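Local coordinates for fatty acid synthase 1, isoform A (Drosophila melanogaster, PDB 6FN6), which probably builds long-chain saturated fatty acids from acetyl-CoA and malonyl-CoA with NADPH, this portion holding the modifying (dehydratase, enoylreductase, ketoreductase) region, at residues A[292-297]-A[403-408]; A[376-381]-A[438-443]. All coordinates share one frame; numbering follows the deposited sequence.

Interaction 1: residues A[292-297]-A[403-408]; sequences QVIIEN and FLILEE
Helix-on-sheet packing in a methyltransferase-like fold joins Ile294, near the end of helix 279-296, to Phe403 and Ile405 of strand 402-409. Ile294 CG1 lies 3.7 Å from Phe403 CD1 and 4.2 Å from the centroid of that ring, 30° off its normal. This is an off-centre CH-pi contact, displaced toward the CD1 side, where Ile294 CG2 also approaches. The isoleucine and the phenylalanine run alongside each other, pointing opposite ways. Ile294 CG1 stands beside the backbone N, and the extended next bond (chi2 166°) carries CD1 past Phe403 CB to Ile405 CD1, 3.7 Å away. The far end of the ring is met differently: Asn297 CB sits at its edge, close to the ring plane, 4.0 Å from Phe403 CZ. Asn297 is the first residue to leave helical geometry, and its amide is held at both ends. ND2 donates to Val293 O at 2.9 Å with an N-H...O angle of 157°, while OD1 accepts from the backbone N of Ile541. Phe403 also packs on Leu442, and Ile294 and Ile405 both touch Phe376, so this end of the helix packs against strands 374-380, 402-409 and 438-445 of the sheet.

Interaction 2: residues A[376-381]-A[438-443]; sequences FVFGID and RVLVLA
Arg438, at the beginning of the segment, reaches across to Asp381, just past the end of strand 374-380, with a chain extended from CG to NE. Its NH1 lies 3.6 Å from Asp381 OD1, a long salt bridge. The carboxylate and guanidinium planes are only 27° apart, and OD1 meets the guanidinium at its edge. NH2 is more remote, 4.1 Å from Asp381 OD2, so the pairing relies mainly on NH1 and is probably modest in strength. The same NH1 has a weak, long ion-pair partner in Glu407 OE2. Beside the charges, Ile380 CG2 comes obliquely to within 4.1 Å of Arg438 NH1, the two side chains lying nearly perpendicular. The backbones keep their distance, Ile380 CA and Leu440 CA being 9.2 Å apart, because strand 402-409 runs between them. Directions of the facing parts differ by 156°, as expected where strand 438-445 is the antiparallel member of a sheet whose order matches that of class I methyltransferases. Further on, Leu440 CG lies opposite the backbone N (chi1 -169°), directing the branch over the intervening strand, and its CD1 meets the edge of the Phe378 ring, 4.2 Å from CE1 of Phe378 and near the ring plane. Ile405 touches both of these side chains, while helix 279-296 adds Leu287 against Phe378 and Ala286 against Leu440.

Interactions 1 and 2 have centres about 8 Å apart and share one mixed sheet. Strand 402-409, which belongs to interaction 1, bonds to both strands of interaction 2, probably through Leu406 O to Val441 N and Glu407 O to Asp381 N, each 2.8 Å. Along the chain the segments alternate, 292-297, 376-381, 403-408 and 438-443, so the two contacts interlock. Interaction 1 seats helix 279-296 on the sheet, and interaction 2 bridges across strand 402-409, with its apolar end beneath that helix. The strand order, 3-2-1-4-5-7-6 with the seventh antiparallel, is consistent with the pseudo-methyltransferase domain of animal fatty acid synthases, away from the predicted dehydratase residues.

Interaction 1: residues A[292-297]-A[403-408]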
loop_
_atom_site.group_PDB
_atom_site.type_symbol
_atom_site.label_atom_id
_atom_site.label_comp_id
_atom_site.label_asym_id
_atom_site.label_seq_id
_atom_site.Cartn_x
_atom_site.Cartn_y
_atom_site.Cartn_z
ATOM N N GLN A 292 -36.595 -58.470 -13.048
ATOM C CA GLN A 292 -35.501 -59.190 -12.410
ATOM C C GLN A 292 -35.599 -60.689 -12.663
ATOM O O GLN A 292 -34.601 -61.335 -12.981
ATOM C CB GLN A 292 -35.481 -58.916 -10.908
ATOM C CG GLN A 292 -34.771 -57.633 -10.536
ATOM C CD GLN A 292 -34.755 -57.391 -9.044
ATOM O OE1 GLN A 292 -34.472 -58.298 -8.263
ATOM N NE2 GLN A 292 -35.069 -56.166 -8.639
ATOM N N VAL A 293 -36.800 -61.238 -12.512
ATOM C CA VAL A 293 -37.021 -62.663 -12.726
ATOM C C VAL A 293 -36.738 -63.019 -14.184
ATOM O O VAL A 293 -36.168 -64.071 -14.474
ATOM C CB VAL A 293 -38.451 -63.066 -12.320
ATOM C CG1 VAL A 293 -38.734 -64.527 -12.690
ATOM C CG2 VAL A 293 -38.659 -62.842 -10.830
ATOM N N ILE A 294 -37.143 -62.141 -15.097
ATOM C CA ILE A 294 -36.947 -62.372 -16.524
ATOM C C ILE A 294 -35.457 -62.372 -16.850
ATOM O O ILE A 294 -34.970 -63.261 -17.546
ATOM C CB ILE A 294 -37.697 -61.319 -17.363
ATOM C CG1 ILE A 294 -39.200 -61.417 -17.112
ATOM C CG2 ILE A 294 -37.403 -61.499 -18.848
ATOM C CD1 ILE A 294 -39.986 -60.234 -17.630
ATOM N N ILE A 295 -34.739 -61.371 -16.353
ATOM C CA ILE A 295 -33.302 -61.282 -16.577
ATOM C C ILE A 295 -32.643 -62.531 -16.008
ATOM O O ILE A 295 -31.794 -63.151 -16.650
ATOM C CB ILE A 295 -32.710 -59.989 -15.953
ATOM C CG1 ILE A 295 -33.233 -58.759 -16.695
ATOM C CG2 ILE A 295 -31.181 -60.013 -15.985
ATOM C CD1 ILE A 295 -32.927 -57.440 -16.013
ATOM N N GLU A 296 -33.047 -62.893 -14.796
ATOM C CA GLU A 296 -32.506 -64.059 -14.108
ATOM C C GLU A 296 -32.687 -65.332 -14.934
ATOM O O GLU A 296 -31.881 -66.256 -14.842
ATOM C CB GLU A 296 -33.175 -64.209 -12.738
ATOM C CG GLU A 296 -32.459 -65.144 -11.777
ATOM C CD GLU A 296 -32.981 -65.026 -10.354
ATOM O OE1 GLU A 296 -32.168 -64.776 -9.435
ATOM O OE2 GLU A 296 -34.203 -65.200 -10.149
ATOM N N ASN A 297 -33.745 -65.373 -15.742
ATOM C CA ASN A 297 -34.085 -66.571 -16.505
ATOM C C ASN A 297 -33.987 -66.356 -18.014
ATOM O O ASN A 297 -34.793 -66.885 -18.778
ATOM C CB ASN A 297 -35.499 -67.037 -16.145
ATOM C CG ASN A 297 -35.577 -67.635 -14.755
ATOM O OD1 ASN A 297 -35.203 -68.788 -14.543
ATOM N ND2 ASN A 297 -36.058 -66.848 -13.797
ATOM N N PHE A 403 -41.708 -64.401 -21.422
ATOM C CA PHE A 403 -42.660 -64.165 -20.341
ATOM C C PHE A 403 -43.801 -63.247 -20.768
ATOM O O PHE A 403 -43.736 -62.599 -21.812
ATOM C CB PHE A 403 -41.948 -63.563 -19.130
ATOM C CG PHE A 403 -41.009 -64.514 -18.445
ATOM C CD1 PHE A 403 -39.704 -64.659 -18.887
ATOM C CD2 PHE A 403 -41.431 -65.267 -17.363
ATOM C CE1 PHE A 403 -38.836 -65.531 -18.258
ATOM C CE2 PHE A 403 -40.570 -66.142 -16.731
ATOM C CZ PHE A 403 -39.270 -66.274 -17.179
ATOM N N LEU A 404 -44.856 -63.218 -19.959
ATOM C CA LEU A 404 -45.931 -62.248 -20.123
ATOM C C LEU A 404 -46.135 -61.492 -18.817
ATOM O O LEU A 404 -46.420 -62.094 -17.782
ATOM C CB LEU A 404 -47.237 -62.930 -20.533
ATOM C CG LEU A 404 -47.295 -63.666 -21.872
ATOM C CD1 LEU A 404 -48.659 -64.312 -22.034
ATOM C CD2 LEU A 404 -47.003 -62.732 -23.033
ATOM N N ILE A 405 -45.981 -60.175 -18.864
ATOM C CA ILE A 405 -46.251 -59.339 -17.704
ATOM C C ILE A 405 -47.645 -58.753 -17.880
ATOM O O ILE A 405 -47.847 -57.840 -18.679
ATOM C CB ILE A 405 -45.196 -58.229 -17.528
ATOM C CG1 ILE A 405 -43.781 -58.811 -17.610
ATOM C CG2 ILE A 405 -45.399 -57.529 -16.193
ATOM C CD1 ILE A 405 -42.685 -57.766 -17.591
ATOM N N LEU A 406 -48.609 -59.292 -17.142
ATOM C CA LEU A 406 -50.000 -58.891 -17.304
ATOM C C LEU A 406 -50.558 -58.277 -16.024
ATOM O O LEU A 406 -50.663 -58.945 -14.997
ATOM C CB LEU A 406 -50.851 -60.094 -17.718
ATOM C CG LEU A 406 -50.350 -60.878 -18.934
ATOM C CD1 LEU A 406 -51.185 -62.128 -19.147
ATOM C CD2 LEU A 406 -50.356 -60.014 -20.186
ATOM N N GLU A 407 -50.904 -56.995 -16.092
ATOM C CA GLU A 407 -51.594 -56.335 -14.992
ATOM C C GLU A 407 -53.087 -56.542 -15.190
ATOM O O GLU A 407 -53.639 -56.190 -16.233
ATOM C CB GLU A 407 -51.244 -54.845 -14.924
ATOM C CG GLU A 407 -52.109 -54.040 -13.958
ATOM C CD GLU A 407 -51.610 -52.615 -13.752
ATOM O OE1 GLU A 407 -50.416 -52.350 -14.010
ATOM O OE2 GLU A 407 -52.417 -51.757 -13.332
ATOM N N GLU A 408 -53.737 -57.120 -14.188
ATOM C CA GLU A 408 -55.148 -57.465 -14.293
ATOM C C GLU A 408 -55.921 -56.988 -13.074
ATOM O O GLU A 408 -55.332 -56.669 -12.041
ATOM C CB GLU A 408 -55.314 -58.983 -14.441
ATOM C CG GLU A 408 -54.604 -59.583 -15.644
ATOM C CD GLU A 408 -55.279 -59.244 -16.954
ATOM O OE1 GLU A 408 -56.509 -59.027 -16.953
ATOM O OE2 GLU A 408 -54.579 -59.195 -17.986
#

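Interaction 2: residues A[376-381]-A[438-443]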
loop_
_atom_site.group_PDB
_atom_site.type_symbol
_atom_site.label_atom_id
_atom_site.label_comp_id
_atom_site.label_asym_id
_atom_site.label_seq_id
_atom_site.Cartn_x
_atom_site.Cartn_y
_atom_site.Cartn_z
ATOM N N PHE A 376 -40.243 -60.469 -23.254
ATOM C CA PHE A 376 -41.485 -60.264 -22.524
ATOM C C PHE A 376 -42.446 -59.342 -23.262
ATOM O O PHE A 376 -42.056 -58.608 -24.169
ATOM C CB PHE A 376 -41.201 -59.703 -21.127
ATOM C CG PHE A 376 -40.658 -58.297 -21.125
ATOM C CD1 PHE A 376 -41.510 -57.208 -21.207
ATOM C CD2 PHE A 376 -39.296 -58.068 -21.024
ATOM C CE1 PHE A 376 -41.013 -55.917 -21.204
ATOM C CE2 PHE A 376 -38.792 -56.779 -21.019
ATOM C CZ PHE A 376 -39.652 -55.703 -21.104
ATOM N N VAL A 377 -43.712 -59.404 -22.861
ATOM C CA VAL A 377 -44.741 -58.512 -23.367
ATOM C C VAL A 377 -45.537 -58.005 -22.174
ATOM O O VAL A 377 -46.046 -58.796 -21.380
ATOM C CB VAL A 377 -45.657 -59.212 -24.391
ATOM C CG1 VAL A 377 -46.784 -58.284 -24.829
ATOM C CG2 VAL A 377 -44.856 -59.669 -25.594
ATOM N N PHE A 378 -45.630 -56.687 -22.041
ATOM C CA PHE A 378 -46.426 -56.093 -20.978
ATOM C C PHE A 378 -47.788 -55.664 -21.509
ATOM O O PHE A 378 -47.898 -55.154 -22.624
ATOM C CB PHE A 378 -45.706 -54.897 -20.354
ATOM C CG PHE A 378 -46.498 -54.218 -19.275
ATOM C CD1 PHE A 378 -46.490 -54.706 -17.979
ATOM C CD2 PHE A 378 -47.260 -53.094 -19.558
ATOM C CE1 PHE A 378 -47.222 -54.085 -16.985
ATOM C CE2 PHE A 378 -47.993 -52.469 -18.568
ATOM C CZ PHE A 378 -47.975 -52.965 -17.280
ATOM N N GLY A 379 -48.824 -55.884 -20.706
ATOM C CA GLY A 379 -50.175 -55.512 -21.081
ATOM C C GLY A 379 -51.081 -55.352 -19.876
ATOM O O GLY A 379 -50.828 -55.931 -18.820
ATOM N N ILE A 380 -52.134 -54.558 -20.031
ATOM C CA ILE A 380 -53.096 -54.347 -18.960
ATOM C C ILE A 380 -54.464 -54.827 -19.423
ATOM O O ILE A 380 -54.921 -54.472 -20.509
ATOM C CB ILE A 380 -53.147 -52.865 -18.522
ATOM C CG1 ILE A 380 -51.744 -52.382 -18.130
ATOM C CG2 ILE A 380 -54.144 -52.681 -17.372
ATOM C CD1 ILE A 380 -51.683 -50.957 -17.621
ATOM N N ASP A 381 -55.105 -55.644 -18.595
ATOM C CA ASP A 381 -56.446 -56.137 -18.877
ATOM C C ASP A 381 -56.477 -56.968 -20.159
ATOM O O ASP A 381 -57.406 -56.860 -20.958
ATOM C CB ASP A 381 -57.429 -54.968 -18.979
ATOM C CG ASP A 381 -57.474 -54.138 -17.711
ATOM O OD1 ASP A 381 -57.189 -54.692 -16.628
ATOM O OD2 ASP A 381 -57.794 -52.932 -17.795
ATOM N N ARG A 438 -56.521 -55.502 -7.892
ATOM C CA ARG A 438 -55.549 -55.570 -8.985
ATOM C C ARG A 438 -54.364 -56.461 -8.626
ATOM O O ARG A 438 -54.019 -56.621 -7.455
ATOM C CB ARG A 438 -55.051 -54.176 -9.369
ATOM C CG ARG A 438 -56.049 -53.363 -10.176
ATOM C CD ARG A 438 -55.361 -52.280 -10.992
ATOM N NE ARG A 438 -56.269 -51.681 -11.967
ATOM C CZ ARG A 438 -56.441 -52.119 -13.212
ATOM N NH1 ARG A 438 -55.772 -53.176 -13.654
ATOM N NH2 ARG A 438 -57.292 -51.500 -14.019
ATOM N N VAL A 439 -53.752 -57.042 -9.654
ATOM C CA VAL A 439 -52.648 -57.977 -9.471
ATOM C C VAL A 439 -51.708 -57.949 -10.674
ATOM O O VAL A 439 -52.151 -57.789 -11.811
ATOM C CB VAL A 439 -53.182 -59.411 -9.224
ATOM C CG1 VAL A 439 -54.018 -59.887 -10.409
ATOM C CG2 VAL A 439 -52.034 -60.375 -8.946
ATOM N N LEU A 440 -50.413 -58.100 -10.420
ATOM C CA LEU A 440 -49.441 -58.233 -11.501
ATOM C C LEU A 440 -49.086 -59.709 -11.676
ATOM O O LEU A 440 -48.623 -60.363 -10.738
ATOM C CB LEU A 440 -48.187 -57.404 -11.217
ATOM C CG LEU A 440 -47.196 -57.250 -12.379
ATOM C CD1 LEU A 440 -47.809 -56.445 -13.523
ATOM C CD2 LEU A 440 -45.897 -56.603 -11.909
ATOM N N VAL A 441 -49.318 -60.231 -12.876
ATOM C CA VAL A 441 -49.113 -61.647 -13.147
ATOM C C VAL A 441 -47.974 -61.845 -14.138
ATOM O O VAL A 441 -47.978 -61.276 -15.230
ATOM C CB VAL A 441 -50.409 -62.299 -13.674
ATOM C CG1 VAL A 441 -50.218 -63.796 -13.864
ATOM C CG2 VAL A 441 -51.571 -62.026 -12.730
ATOM N N LEU A 442 -47.004 -62.665 -13.753
ATOM C CA LEU A 442 -45.934 -63.063 -14.656
ATOM C C LEU A 442 -46.201 -64.487 -15.148
ATOM O O LEU A 442 -46.228 -65.429 -14.355
ATOM C CB LEU A 442 -44.575 -62.971 -13.956
ATOM C CG LEU A 442 -43.343 -63.195 -14.837
ATOM C CD1 LEU A 442 -43.198 -62.098 -15.879
ATOM C CD2 LEU A 442 -42.088 -63.286 -13.988
ATOM N N ALA A 443 -46.392 -64.635 -16.457
ATOM C CA ALA A 443 -46.776 -65.922 -17.031
ATOM C C ALA A 443 -45.707 -66.453 -17.977
ATOM O O ALA A 443 -44.919 -65.690 -18.535
ATOM C CB ALA A 443 -48.104 -65.796 -17.757
#